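Local coordinates for heat shock protein 16 (PDB 3W1Z) that probably acts as a small heat shock protein chaperone, binding unfolded proteins, and assembles into a 16-subunit oligomer built on alpha-crystallin domains, at residues V52-V57 against A117-G122. Residues are numbered along the deposited sequence; the frame is centred on the assembly and turned at random.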
loop_
_atom_site.group_PDB
_atom_site.type_symbol
_atom_site.label_atom_id
_atom_site.label_comp_id
_atom_site.label_asym_id
_atom_site.label_seq_id
_atom_site.Cartn_x
_atom_site.Cartn_y
_atom_site.Cartn_z
ATOM N N VAL B 52 -32.696 5.047 -3.603
ATOM C CA VAL B 52 -32.060 5.932 -2.637
ATOM C C VAL B 52 -32.885 5.998 -1.355
ATOM O O VAL B 52 -34.095 6.212 -1.402
ATOM C CB VAL B 52 -31.928 7.355 -3.212
ATOM C CG1 VAL B 52 -31.057 8.218 -2.316
ATOM C CG2 VAL B 52 -31.363 7.304 -4.623
ATOM N N GLU B 53 -32.231 5.831 -0.211
ATOM C CA GLU B 53 -32.940 5.829 1.064
ATOM C C GLU B 53 -33.041 7.231 1.654
ATOM O O GLU B 53 -32.032 7.847 1.998
ATOM C CB GLU B 53 -32.262 4.885 2.058
ATOM C CG GLU B 53 -32.360 3.417 1.680
ATOM C CD GLU B 53 -31.721 2.505 2.708
ATOM O OE1 GLU B 53 -30.953 3.006 3.556
ATOM O OE2 GLU B 53 -31.990 1.286 2.670
ATOM N N LEU B 54 -34.269 7.728 1.767
ATOM C CA LEU B 54 -34.513 9.062 2.303
ATOM C C LEU B 54 -35.630 9.066 3.348
ATOM O O LEU B 54 -36.683 9.665 3.126
ATOM C CB LEU B 54 -34.869 10.026 1.167
ATOM C CG LEU B 54 -33.820 10.242 0.075
ATOM C CD1 LEU B 54 -34.377 11.114 -1.043
ATOM C CD2 LEU B 54 -32.561 10.859 0.660
ATOM N N PRO B 55 -35.408 8.397 4.493
ATOM C CA PRO B 55 -36.435 8.384 5.541
ATOM C C PRO B 55 -36.579 9.744 6.218
ATOM O O PRO B 55 -35.577 10.395 6.511
ATOM C CB PRO B 55 -35.904 7.346 6.533
ATOM C CG PRO B 55 -34.430 7.391 6.361
ATOM C CD PRO B 55 -34.193 7.668 4.903
ATOM N N GLY B 56 -37.816 10.166 6.456
ATOM C CA GLY B 56 -38.073 11.425 7.130
ATOM C C GLY B 56 -37.934 12.633 6.223
ATOM O O GLY B 56 -37.900 13.771 6.692
ATOM N N VAL B 57 -37.852 12.386 4.921
ATOM C CA VAL B 57 -37.743 13.461 3.943
ATOM C C VAL B 57 -39.055 13.637 3.187
ATOM O O VAL B 57 -39.586 12.684 2.616
ATOM C CB VAL B 57 -36.613 13.196 2.929
ATOM C CG1 VAL B 57 -36.526 14.331 1.919
ATOM C CG2 VAL B 57 -35.287 13.016 3.648
ATOM N N ALA B 117 -39.130 9.384 -11.802
ATOM C CA ALA B 117 -38.773 9.093 -10.416
ATOM C C ALA B 117 -40.000 8.930 -9.520
ATOM O O ALA B 117 -40.906 9.768 -9.529
ATOM C CB ALA B 117 -37.850 10.181 -9.867
ATOM N N ASN B 118 -40.010 7.856 -8.734
ATOM C CA ASN B 118 -41.115 7.568 -7.825
ATOM C C ASN B 118 -40.648 7.537 -6.373
ATOM O O ASN B 118 -39.753 6.774 -6.022
ATOM C CB ASN B 118 -41.756 6.228 -8.182
ATOM C CG ASN B 118 -42.023 6.087 -9.666
ATOM O OD1 ASN B 118 -41.134 5.724 -10.436
ATOM N ND2 ASN B 118 -43.254 6.371 -10.076
ATOM N N PHE B 119 -41.262 8.358 -5.527
ATOM C CA PHE B 119 -40.867 8.428 -4.122
ATOM C C PHE B 119 -41.945 7.874 -3.197
ATOM O O PHE B 119 -43.030 8.443 -3.084
ATOM C CB PHE B 119 -40.531 9.868 -3.732
ATOM C CG PHE B 119 -39.985 10.008 -2.340
ATOM C CD1 PHE B 119 -40.513 10.942 -1.463
ATOM C CD2 PHE B 119 -38.948 9.200 -1.907
ATOM C CE1 PHE B 119 -40.009 11.072 -0.182
ATOM C CE2 PHE B 119 -38.441 9.323 -0.628
ATOM C CZ PHE B 119 -38.973 10.261 0.236
ATOM N N SER B 120 -41.642 6.761 -2.536
ATOM C CA SER B 120 -42.591 6.156 -1.606
ATOM C C SER B 120 -41.908 5.500 -0.406
ATOM O O SER B 120 -40.874 4.844 -0.546
ATOM C CB SER B 120 -43.488 5.150 -2.334
ATOM O OG SER B 120 -42.732 4.319 -3.197
ATOM N N ASN B 121 -42.506 5.687 0.770
ATOM C CA ASN B 121 -42.004 5.120 2.022
ATOM C C ASN B 121 -40.527 5.404 2.285
ATOM O O ASN B 121 -39.779 4.517 2.694
ATOM C CB ASN B 121 -42.275 3.616 2.082
ATOM C CG ASN B 121 -43.753 3.288 2.016
ATOM O OD1 ASN B 121 -44.593 4.061 2.477
ATOM N ND2 ASN B 121 -44.079 2.139 1.436
ATOM N N GLY B 122 -40.115 6.643 2.043
ATOM C CA GLY B 122 -38.745 7.051 2.293
ATOM C C GLY B 122 -37.754 6.515 1.279
ATOM O O GLY B 122 -36.552 6.744 1.400
#
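Leu54 N donates to Gly122 O, met nearly head-on by the carbonyl with an angle of 156° at the hydrogen; the modelled length, 2.5 Å, is doubtfully short. Packing is close here: Gly122, at positive phi (74°), sets its CA 3.4 Å from Leu54 O in a CH···O contact, and the two backbone segments come within 4.2 Å at Pro55 CA and Gly122 CA. Beside the turn sits the Phe119 ring, swung off its strand toward 54-57 by a CG anti to the backbone N (chi1 -174°). Its edge meets two carbonyls lying near its plane, with Phe119 CE1 3.3 Å from Val57 O and CZ 3.7 Å from Leu54 O. Leu54 CB adds a looser apolar touch on Phe119 CE2, at 4.1 Å. In the beta-sandwich of the alpha-crystallin domain, this joins the type II turn Leu54–Val57, just past strand 47-53, to the hairpin turn between strands 116-120 and 123-129; strand 123-129 runs between the other two. The loose side is at Asn118 and Ser120, exposed and not touching 52-57. Glu53 and Pro55 start away from 117-122 and pack on Pro55 and Glu53 of a second subunit, whose Arg95 salt-bridges Glu53 OE2.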